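Local atomic coordinates of ribonucleoside triphosphate reductase (Lactobacillus leichmannii, PDB entry 1L1L), a protein that reduces ribonucleoside triphosphates to 2'-deoxyribonucleoside triphosphates as a vitamin B12-dependent (class II), allosterically regulated monomeric ribonucleotide reductase. Residues D214-L220 with K247-D253; I134-Y138 with V228-L233; D498-E503 with R666-F670. All coordinates share one frame; numbering follows the deposited sequence.

Contact 1: D214-L220 with K247-D253; sequences DSIYYRL and KQKLILD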
loop_
_atom_site.group_PDB
_atom_site.type_symbol
_atom_site.label_atom_id
_atom_site.label_comp_id
_atom_site.label_asym_id
_atom_site.label_seq_id
_atom_site.Cartn_x
_atom_site.Cartn_y
_atom_site.Cartn_z
ATOM N N ASP A 214 22.610 -12.157 -36.866
ATOM C CA ASP A 214 22.110 -10.814 -36.558
ATOM C C ASP A 214 21.208 -10.672 -35.322
ATOM O O ASP A 214 20.969 -9.558 -34.849
ATOM C CB ASP A 214 21.385 -10.253 -37.789
ATOM C CG ASP A 214 20.800 -8.873 -37.547
ATOM O OD1 ASP A 214 21.558 -7.959 -37.144
ATOM O OD2 ASP A 214 19.580 -8.703 -37.764
ATOM N N SER A 215 20.715 -11.789 -34.798
ATOM C CA SER A 215 19.839 -11.752 -33.632
ATOM C C SER A 215 20.498 -11.193 -32.376
ATOM O O SER A 215 21.696 -11.363 -32.155
ATOM C CB SER A 215 19.308 -13.154 -33.325
ATOM O OG SER A 215 18.442 -13.613 -34.344
ATOM N N ILE A 216 19.701 -10.512 -31.558
ATOM C CA ILE A 216 20.185 -9.966 -30.295
ATOM C C ILE A 216 19.871 -11.066 -29.293
ATOM O O ILE A 216 18.758 -11.591 -29.269
ATOM C CB ILE A 216 19.431 -8.682 -29.896
ATOM C CG1 ILE A 216 19.576 -7.632 -31.001
ATOM C CG2 ILE A 216 19.984 -8.141 -28.582
ATOM C CD1 ILE A 216 18.734 -6.383 -30.785
ATOM N N TYR A 217 20.856 -11.427 -28.480
ATOM C CA TYR A 217 20.674 -12.495 -27.510
ATOM C C TYR A 217 21.032 -12.069 -26.091
ATOM O O TYR A 217 22.062 -11.430 -25.867
ATOM C CB TYR A 217 21.513 -13.701 -27.944
ATOM C CG TYR A 217 21.626 -14.799 -26.915
ATOM C CD1 TYR A 217 22.546 -14.706 -25.869
ATOM C CD2 TYR A 217 20.807 -15.927 -26.979
ATOM C CE1 TYR A 217 22.648 -15.707 -24.913
ATOM C CE2 TYR A 217 20.902 -16.937 -26.023
ATOM C CZ TYR A 217 21.826 -16.817 -24.994
ATOM O OH TYR A 217 21.923 -17.800 -24.041
ATOM N N TYR A 218 20.174 -12.429 -25.136
ATOM C CA TYR A 218 20.388 -12.090 -23.733
ATOM C C TYR A 218 20.084 -13.265 -22.805
ATOM O O TYR A 218 18.984 -13.829 -22.819
ATOM C CB TYR A 218 19.516 -10.892 -23.336
ATOM C CG TYR A 218 19.671 -10.452 -21.887
ATOM C CD1 TYR A 218 18.567 -10.023 -21.149
ATOM C CD2 TYR A 218 20.920 -10.454 -21.258
ATOM C CE1 TYR A 218 18.699 -9.610 -19.819
ATOM C CE2 TYR A 218 21.065 -10.042 -19.928
ATOM C CZ TYR A 218 19.951 -9.624 -19.217
ATOM O OH TYR A 218 20.077 -9.226 -17.904
ATOM N N ARG A 219 21.076 -13.628 -22.002
ATOM C CA ARG A 219 20.959 -14.713 -21.037
ATOM C C ARG A 219 20.564 -14.049 -19.721
ATOM O O ARG A 219 21.345 -13.283 -19.156
ATOM C CB ARG A 219 22.316 -15.421 -20.899
ATOM C CG ARG A 219 22.506 -16.193 -19.605
ATOM C CD ARG A 219 21.616 -17.414 -19.541
ATOM N NE ARG A 219 22.203 -18.563 -20.217
ATOM C CZ ARG A 219 21.620 -19.752 -20.282
ATOM N NH1 ARG A 219 20.436 -19.938 -19.712
ATOM N NH2 ARG A 219 22.214 -20.761 -20.909
ATOM N N LEU A 220 19.358 -14.329 -19.235
ATOM C CA LEU A 220 18.893 -13.705 -18.002
ATOM C C LEU A 220 19.487 -14.229 -16.707
ATOM O O LEU A 220 19.431 -15.423 -16.417
ATOM C CB LEU A 220 17.370 -13.793 -17.878
ATOM C CG LEU A 220 16.550 -12.708 -18.576
ATOM C CD1 LEU A 220 16.710 -12.843 -20.070
ATOM C CD2 LEU A 220 15.091 -12.828 -18.165
ATOM N N LYS A 247 18.184 -3.436 -35.278
ATOM C CA LYS A 247 18.029 -4.874 -35.091
ATOM C C LYS A 247 16.610 -5.180 -34.621
ATOM O O LYS A 247 16.122 -4.576 -33.667
ATOM C CB LYS A 247 19.042 -5.374 -34.065
ATOM C CG LYS A 247 20.484 -5.202 -34.497
ATOM C CD LYS A 247 21.430 -5.482 -33.346
ATOM C CE LYS A 247 22.883 -5.345 -33.775
ATOM N NZ LYS A 247 23.241 -6.310 -34.855
ATOM N N GLN A 248 15.952 -6.120 -35.294
ATOM C CA GLN A 248 14.580 -6.482 -34.950
ATOM C C GLN A 248 14.443 -7.962 -34.622
ATOM O O GLN A 248 13.375 -8.549 -34.787
ATOM C CB GLN A 248 13.640 -6.123 -36.105
ATOM C CG GLN A 248 13.794 -4.694 -36.607
ATOM C CD GLN A 248 12.876 -4.376 -37.780
ATOM O OE1 GLN A 248 13.217 -3.564 -38.644
ATOM N NE2 GLN A 248 11.702 -5.004 -37.809
ATOM N N LYS A 249 15.533 -8.564 -34.162
ATOM C CA LYS A 249 15.523 -9.970 -33.800
ATOM C C LYS A 249 16.058 -10.126 -32.383
ATOM O O LYS A 249 17.250 -9.954 -32.139
ATOM C CB LYS A 249 16.375 -10.774 -34.783
ATOM C CG LYS A 249 15.825 -10.780 -36.200
ATOM C CD LYS A 249 16.650 -11.675 -37.124
ATOM C CE LYS A 249 16.042 -11.732 -38.522
ATOM N NZ LYS A 249 16.789 -12.639 -39.450
ATOM N N LEU A 250 15.167 -10.452 -31.454
ATOM C CA LEU A 250 15.543 -10.614 -30.056
ATOM C C LEU A 250 15.299 -12.023 -29.536
ATOM O O LEU A 250 14.239 -12.612 -29.755
ATOM C CB LEU A 250 14.777 -9.611 -29.185
ATOM C CG LEU A 250 15.049 -9.710 -27.680
ATOM C CD1 LEU A 250 16.553 -9.629 -27.433
ATOM C CD2 LEU A 250 14.308 -8.596 -26.938
ATOM N N ILE A 251 16.295 -12.559 -28.844
ATOM C CA ILE A 251 16.194 -13.888 -28.268
ATOM C C ILE A 251 16.537 -13.786 -26.787
ATOM O O ILE A 251 17.685 -13.541 -26.432
ATOM C CB ILE A 251 17.185 -14.868 -28.919
ATOM C CG1 ILE A 251 16.998 -14.879 -30.439
ATOM C CG2 ILE A 251 16.973 -16.263 -28.336
ATOM C CD1 ILE A 251 18.077 -15.649 -31.191
ATOM N N LEU A 252 15.536 -13.955 -25.929
ATOM C CA LEU A 252 15.758 -13.892 -24.486
ATOM C C LEU A 252 15.797 -15.315 -23.929
ATOM O O LEU A 252 14.837 -16.081 -24.074
ATOM C CB LEU A 252 14.647 -13.075 -23.814
ATOM C CG LEU A 252 14.607 -11.593 -24.191
ATOM C CD1 LEU A 252 13.430 -10.912 -23.505
ATOM C CD2 LEU A 252 15.909 -10.919 -23.786
ATOM N N ASP A 253 16.919 -15.663 -23.304
ATOM C CA ASP A 253 17.115 -16.997 -22.737
ATOM C C ASP A 253 16.820 -16.997 -21.230
ATOM O O ASP A 253 17.543 -16.361 -20.459
ATOM C CB ASP A 253 18.566 -17.440 -22.975
ATOM C CG ASP A 253 18.764 -18.928 -22.787
ATOM O OD1 ASP A 253 18.186 -19.494 -21.837
ATOM O OD2 ASP A 253 19.514 -19.535 -23.583
HETATM O O HOH W 1 18.186 -17.232 -17.729
#
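Ile216 to Arg219 pair in parallel with Leu250 to Asp253, the axes 4.7 Å apart and inclined by 13°, with backbone bonds alternating: Ile216 N gives to Lys249 O, Ile251 N to Ile216 O, Tyr218 N to Ile251 O, Asp253 N to Tyr218 O and Leu220 N to Asp253 O. One face carries Tyr217, Arg219, Ile251 and Asp253. With chi1 of Tyr217 at 170° its ring passes by CG2 of Ile251, and OH donates to Asp253 OD2 at 3.0 Å, entering from above the carboxylate plane. Arg219 NH1 lies 3.1 Å from Asp253 OD1, but that oxygen is well out of the guanidinium plane, so charges alone attract; Arg219 also pairs with Asp256, and OD1 binds the hydroxyl of Ser255. On the other face Leu252 CD2 meets the Tyr218 ring in its plane, 3.8 Å from CD1, and Leu250 CD1 packs on Ile216. Tyr218 and Leu250 pack on helix 224-236, Leu252 reaches Leu281 of helix 275-289, and Ile216 touches Leu237; such bulky, largely apolar side chains suit the face that the helices cover. Where the strands begin, Lys247 spans Ile216 with its methylenes and makes a salt bridge from NZ to Asp214 OD1 (3.3 Å), weak as a hydrogen bond. This is a beta-alpha-beta unit of the insertion domain. Three polar groups converge on buried Asp253, which would probably keep its carboxylate ionised.

Contact 2: I134-Y138 with V228-L233; sequences IVPSY and VLANAL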
loop_
_atom_site.group_PDB
_atom_site.type_symbol
_atom_site.label_atom_id
_atom_site.label_comp_id
_atom_site.label_asym_id
_atom_site.label_seq_id
_atom_site.Cartn_x
_atom_site.Cartn_y
_atom_site.Cartn_z
ATOM N N ILE A 134 20.098 -0.517 -11.172
ATOM C CA ILE A 134 19.711 -1.124 -12.440
ATOM C C ILE A 134 19.936 -0.136 -13.583
ATOM O O ILE A 134 19.379 0.960 -13.589
ATOM C CB ILE A 134 18.228 -1.536 -12.437
ATOM C CG1 ILE A 134 17.982 -2.588 -11.356
ATOM C CG2 ILE A 134 17.840 -2.069 -13.806
ATOM C CD1 ILE A 134 16.527 -2.992 -11.207
ATOM N N VAL A 135 20.767 -0.525 -14.544
ATOM C CA VAL A 135 21.052 0.324 -15.696
ATOM C C VAL A 135 21.368 -0.559 -16.894
ATOM O O VAL A 135 22.344 -1.304 -16.883
ATOM C CB VAL A 135 22.263 1.253 -15.439
ATOM C CG1 VAL A 135 22.581 2.051 -16.703
ATOM C CG2 VAL A 135 21.968 2.192 -14.272
ATOM N N PRO A 136 20.530 -0.502 -17.940
ATOM C CA PRO A 136 20.762 -1.322 -19.136
ATOM C C PRO A 136 22.170 -1.099 -19.697
ATOM O O PRO A 136 22.663 0.029 -19.724
ATOM C CB PRO A 136 19.670 -0.849 -20.089
ATOM C CG PRO A 136 18.543 -0.498 -19.143
ATOM C CD PRO A 136 19.283 0.272 -18.068
ATOM N N SER A 137 22.806 -2.182 -20.133
ATOM C CA SER A 137 24.160 -2.129 -20.677
ATOM C C SER A 137 24.277 -1.243 -21.914
ATOM O O SER A 137 25.300 -0.602 -22.133
ATOM C CB SER A 137 24.631 -3.537 -21.034
ATOM O OG SER A 137 23.825 -4.086 -22.065
ATOM N N TYR A 138 23.225 -1.220 -22.721
ATOM C CA TYR A 138 23.221 -0.435 -23.949
ATOM C C TYR A 138 22.897 1.033 -23.713
ATOM O O TYR A 138 22.860 1.823 -24.653
ATOM C CB TYR A 138 22.208 -1.031 -24.923
ATOM C CG TYR A 138 20.834 -1.189 -24.317
ATOM C CD1 TYR A 138 20.071 -0.072 -23.962
ATOM C CD2 TYR A 138 20.306 -2.452 -24.066
ATOM C CE1 TYR A 138 18.820 -0.213 -23.373
ATOM C CE2 TYR A 138 19.056 -2.602 -23.477
ATOM C CZ TYR A 138 18.321 -1.479 -23.134
ATOM O OH TYR A 138 17.084 -1.629 -22.549
ATOM N N VAL A 228 13.916 -7.424 -14.848
ATOM C CA VAL A 228 13.740 -6.025 -15.217
ATOM C C VAL A 228 14.508 -5.673 -16.499
ATOM O O VAL A 228 13.934 -5.114 -17.436
ATOM C CB VAL A 228 14.206 -5.073 -14.081
ATOM C CG1 VAL A 228 14.119 -3.616 -14.546
ATOM C CG2 VAL A 228 13.328 -5.280 -12.834
ATOM N N LEU A 229 15.797 -6.004 -16.531
ATOM C CA LEU A 229 16.639 -5.723 -17.695
ATOM C C LEU A 229 16.121 -6.388 -18.978
ATOM O O LEU A 229 16.251 -5.822 -20.069
ATOM C CB LEU A 229 18.086 -6.165 -17.418
ATOM C CG LEU A 229 18.801 -5.414 -16.287
ATOM C CD1 LEU A 229 20.196 -5.976 -16.079
ATOM C CD2 LEU A 229 18.861 -3.935 -16.612
ATOM N N ALA A 230 15.527 -7.573 -18.844
ATOM C CA ALA A 230 14.998 -8.305 -19.997
ATOM C C ALA A 230 13.761 -7.622 -20.589
ATOM O O ALA A 230 13.527 -7.659 -21.808
ATOM C CB ALA A 230 14.662 -9.713 -19.597
ATOM N N ASN A 231 12.955 -7.014 -19.730
ATOM C CA ASN A 231 11.767 -6.316 -20.201
ATOM C C ASN A 231 12.232 -4.969 -20.746
ATOM O O ASN A 231 11.673 -4.455 -21.718
ATOM C CB ASN A 231 10.769 -6.115 -19.053
ATOM C CG ASN A 231 9.529 -5.350 -19.483
ATOM O OD1 ASN A 231 8.776 -5.799 -20.349
ATOM N ND2 ASN A 231 9.311 -4.190 -18.876
ATOM N N ALA A 232 13.273 -4.414 -20.125
ATOM C CA ALA A 232 13.830 -3.128 -20.546
ATOM C C ALA A 232 14.429 -3.233 -21.950
ATOM O O ALA A 232 14.281 -2.319 -22.775
ATOM C CB ALA A 232 14.899 -2.660 -19.555
ATOM N N LEU A 233 15.104 -4.352 -22.204
ATOM C CA LEU A 233 15.720 -4.616 -23.502
ATOM C C LEU A 233 14.624 -4.747 -24.561
ATOM O O LEU A 233 14.667 -4.081 -25.597
ATOM C CB LEU A 233 16.543 -5.912 -23.436
ATOM C CG LEU A 233 17.143 -6.433 -24.748
ATOM C CD1 LEU A 233 18.043 -5.368 -25.355
ATOM C CD2 LEU A 233 17.919 -7.731 -24.484
HETATM O O HOH W 2 17.868 -3.682 -20.420
#
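Val228 opens the helical side of the contact by setting CG1 4.1 Å from CG2 of Ile134, the two branched side chains crossing at about a right angle, while helix 148-158 packs on both of them. Leu229 follows: its CD2 comes within 3.5 Å of the same Ile134 CG2 and lies 4.0 Å from Pro136 N, so one methyl touches both ends of this part of the loop. The carbonyl of Leu229 also takes part, since its O accepts at 2.7 Å from a water that donates again to Tyr138 OH. Ala230 and Asn231 turn to the other sides of the helix, Ala230 toward strand 216-219 and Asn231 toward helix 275-289. One turn on from Val228, Ala232 presents a CB small enough for the loop to come close: Pro136 CG lies 4.3 Å from it, and Tyr138 OH stands 2.9 Å from Ala232 O. That hydroxyl has its hydrogen-bond partner in Asp236, farther along the same helix. Leu233 completes the row, its CD1 3.5 Å from Tyr138 CE2 and oblique to the ring. With CG between the backbone N and the carbonyl carbon (chi1 53°), the Tyr138 ring is folded under Pro136, whose CB rests 3.3 Å above the ring plane near the rim, and points its hydroxyl across at the helix. Proline suits this irregular loop, having a fixed phi and no N-H to satisfy. Aliphatic contacts thus carry most of the interface, and the one phenol hydroxyl brought to the helix has its polar needs met by Asp236 and a bridging water, so it probably costs little to place it there.

Contact 3: D498-E503 with R666-F670; sequences DPETHE and RQYRF
Arg669 grips Asp498 end-on, NH1 giving to OD1 and NH2 to OD2, each at 3.0 Å and nearly straight, with the carboxylate and guanidinium planes only 16° apart. NH2 also donates to Glu500 OE1 at 2.9 Å, from above that carboxylate's plane, while NH1 has a second acceptor in Arg666 O; together these bonds fix the guanidinium's rotation. With Arg669 CG between the backbone N and the carbonyl carbon (chi1 65°), an extended chain carries the guanidinium to the loop. Within its own loop Asp498 OD2 also accepts from Thr501 N, on its anti lone pair (2.9 Å), and from Glu500 N above the plane, an Asx turn within an Asx motif that fixes the carboxylate in place. A short aspartate can thus bind its own loop's N-H groups and face the arginine, while a longer glutamate reaches NH2 from farther along. Waters join Asp498 OD1 to Gln667 O and Glu500 OE1 to Arg669 NE. Glu503 and Arg666 form a long ion pair; the stronger partner of Arg666 is Glu662. Farther out, Phe670 sets CE1 over the centre of the Arg669 guanidinium, 3.2 Å above its plane; its edge receives Glu500, and Pro499 CG packs 3.8 Å from CE1. The loop joins strands 490-497 and 504-510 and meets the C-terminal end of helix 661-667, where Gln667 bonds Lys506 O and Tyr668 packs on Pro508 and helix 628-641.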
loop_
_atom_site.group_PDB
_atom_site.type_symbol
_atom_site.label_atom_id
_atom_site.label_comp_id
_atom_site.label_asym_id
_atom_site.label_seq_id
_atom_site.Cartn_x
_atom_site.Cartn_y
_atom_site.Cartn_z
ATOM N N ASP A 498 -23.191 27.380 -2.822
ATOM C CA ASP A 498 -21.894 27.162 -3.454
ATOM C C ASP A 498 -21.161 28.488 -3.624
ATOM O O ASP A 498 -21.711 29.439 -4.176
ATOM C CB ASP A 498 -22.075 26.513 -4.823
ATOM C CG ASP A 498 -20.756 26.120 -5.457
ATOM O OD1 ASP A 498 -20.233 25.044 -5.111
ATOM O OD2 ASP A 498 -20.238 26.889 -6.291
ATOM N N PRO A 499 -19.900 28.558 -3.172
ATOM C CA PRO A 499 -19.078 29.771 -3.264
ATOM C C PRO A 499 -18.964 30.391 -4.657
ATOM O O PRO A 499 -18.657 31.572 -4.784
ATOM C CB PRO A 499 -17.727 29.316 -2.716
ATOM C CG PRO A 499 -17.686 27.873 -3.086
ATOM C CD PRO A 499 -19.082 27.414 -2.736
ATOM N N GLU A 500 -19.212 29.612 -5.700
ATOM C CA GLU A 500 -19.110 30.152 -7.050
ATOM C C GLU A 500 -20.446 30.264 -7.764
ATOM O O GLU A 500 -20.792 31.329 -8.279
ATOM C CB GLU A 500 -18.177 29.296 -7.907
ATOM C CG GLU A 500 -16.770 29.181 -7.389
ATOM C CD GLU A 500 -15.837 28.561 -8.413
ATOM O OE1 GLU A 500 -16.252 27.586 -9.085
ATOM O OE2 GLU A 500 -14.688 29.042 -8.540
ATOM N N THR A 501 -21.185 29.161 -7.801
ATOM C CA THR A 501 -22.474 29.126 -8.478
ATOM C C THR A 501 -23.634 29.584 -7.604
ATOM O O THR A 501 -24.741 29.771 -8.100
ATOM C CB THR A 501 -22.790 27.711 -8.982
ATOM O OG1 THR A 501 -22.886 26.819 -7.865
ATOM C CG2 THR A 501 -21.695 27.225 -9.927
ATOM N N HIS A 502 -23.384 29.749 -6.309
ATOM C CA HIS A 502 -24.425 30.182 -5.381
ATOM C C HIS A 502 -25.518 29.124 -5.233
ATOM O O HIS A 502 -26.583 29.385 -4.671
ATOM C CB HIS A 502 -25.037 31.502 -5.861
ATOM C CG HIS A 502 -24.028 32.586 -6.079
ATOM N ND1 HIS A 502 -23.804 33.159 -7.314
ATOM C CD2 HIS A 502 -23.163 33.182 -5.225
ATOM C CE1 HIS A 502 -22.844 34.059 -7.210
ATOM N NE2 HIS A 502 -22.438 34.093 -5.953
ATOM N N GLU A 503 -25.249 27.929 -5.746
ATOM C CA GLU A 503 -26.200 26.829 -5.653
ATOM C C GLU A 503 -26.442 26.492 -4.182
ATOM O O GLU A 503 -25.503 26.417 -3.390
ATOM C CB GLU A 503 -25.646 25.600 -6.380
ATOM C CG GLU A 503 -26.392 24.303 -6.101
ATOM C CD GLU A 503 -25.818 23.131 -6.875
ATOM O OE1 GLU A 503 -24.582 22.956 -6.850
ATOM O OE2 GLU A 503 -26.599 22.384 -7.506
ATOM N N ARG A 666 -18.918 17.652 -6.964
ATOM C CA ARG A 666 -18.837 19.067 -7.302
ATOM C C ARG A 666 -18.731 19.896 -6.028
ATOM O O ARG A 666 -17.903 20.804 -5.926
ATOM C CB ARG A 666 -20.068 19.507 -8.106
ATOM C CG ARG A 666 -20.198 18.841 -9.473
ATOM C CD ARG A 666 -21.056 19.680 -10.418
ATOM N NE ARG A 666 -22.308 20.110 -9.798
ATOM C CZ ARG A 666 -23.341 19.308 -9.555
ATOM N NH1 ARG A 666 -23.281 18.025 -9.883
ATOM N NH2 ARG A 666 -24.434 19.787 -8.975
ATOM N N GLN A 667 -19.557 19.572 -5.044
ATOM C CA GLN A 667 -19.545 20.329 -3.798
ATOM C C GLN A 667 -18.175 20.432 -3.147
ATOM O O GLN A 667 -17.799 21.493 -2.660
ATOM C CB GLN A 667 -20.531 19.736 -2.788
ATOM C CG GLN A 667 -20.782 20.674 -1.615
ATOM C CD GLN A 667 -21.710 20.098 -0.570
ATOM O OE1 GLN A 667 -22.634 19.340 -0.885
ATOM N NE2 GLN A 667 -21.483 20.474 0.689
ATOM N N TYR A 668 -17.423 19.337 -3.135
ATOM C CA TYR A 668 -16.114 19.350 -2.500
ATOM C C TYR A 668 -14.915 19.553 -3.426
ATOM O O TYR A 668 -13.782 19.235 -3.058
ATOM C CB TYR A 668 -15.930 18.070 -1.677
ATOM C CG TYR A 668 -16.844 18.002 -0.470
ATOM C CD1 TYR A 668 -18.128 17.467 -0.561
ATOM C CD2 TYR A 668 -16.430 18.504 0.762
ATOM C CE1 TYR A 668 -18.984 17.435 0.553
ATOM C CE2 TYR A 668 -17.268 18.479 1.872
ATOM C CZ TYR A 668 -18.537 17.947 1.764
ATOM O OH TYR A 668 -19.347 17.930 2.873
ATOM N N ARG A 669 -15.159 20.115 -4.609
ATOM C CA ARG A 669 -14.089 20.337 -5.573
ATOM C C ARG A 669 -12.993 21.267 -5.069
ATOM O O ARG A 669 -11.909 21.334 -5.660
ATOM C CB ARG A 669 -14.664 20.856 -6.907
ATOM C CG ARG A 669 -15.314 22.230 -6.853
ATOM C CD ARG A 669 -16.008 22.558 -8.175
ATOM N NE ARG A 669 -16.497 23.933 -8.212
ATOM C CZ ARG A 669 -17.524 24.387 -7.498
ATOM N NH1 ARG A 669 -18.189 23.574 -6.685
ATOM N NH2 ARG A 669 -17.877 25.665 -7.580
ATOM N N PHE A 670 -13.250 21.980 -3.977
ATOM C CA PHE A 670 -12.230 22.882 -3.446
ATOM C C PHE A 670 -11.522 22.313 -2.214
ATOM O O PHE A 670 -10.637 22.964 -1.640
ATOM C CB PHE A 670 -12.847 24.244 -3.091
ATOM C CG PHE A 670 -13.514 24.940 -4.248
ATOM C CD1 PHE A 670 -14.899 25.077 -4.287
ATOM C CD2 PHE A 670 -12.756 25.465 -5.297
ATOM C CE1 PHE A 670 -15.522 25.728 -5.353
ATOM C CE2 PHE A 670 -13.366 26.112 -6.364
ATOM C CZ PHE A 670 -14.751 26.247 -6.396
HETATM O O HOH W 3 -19.178 23.917 -2.699
HETATM O O HOH W 4 -14.973 25.291 -10.215
#

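In the fold
Contacts 1 and 2 share a neighbourhood: their centres lie 13 Å apart, and helix 224-236, which supplies one side of contact 2, is the connection between the two strands of contact 1. Tyr218 packs against Leu229 and Leu233, and Leu220 against Ala230, so the helix packs on its own strands along one flank and takes the 134-138 loop on another. Contact 3 stands alone, about 58 Å from contact 1 and 49 Å from contact 2, centre to centre. The chemistry follows position: contact 2 is buried and mostly aliphatic, contact 1 is partly buried and combines backbone pairing with one face bearing an Arg-Asp-Tyr cluster, and contact 3 at the surface relies on salt bridges and waters.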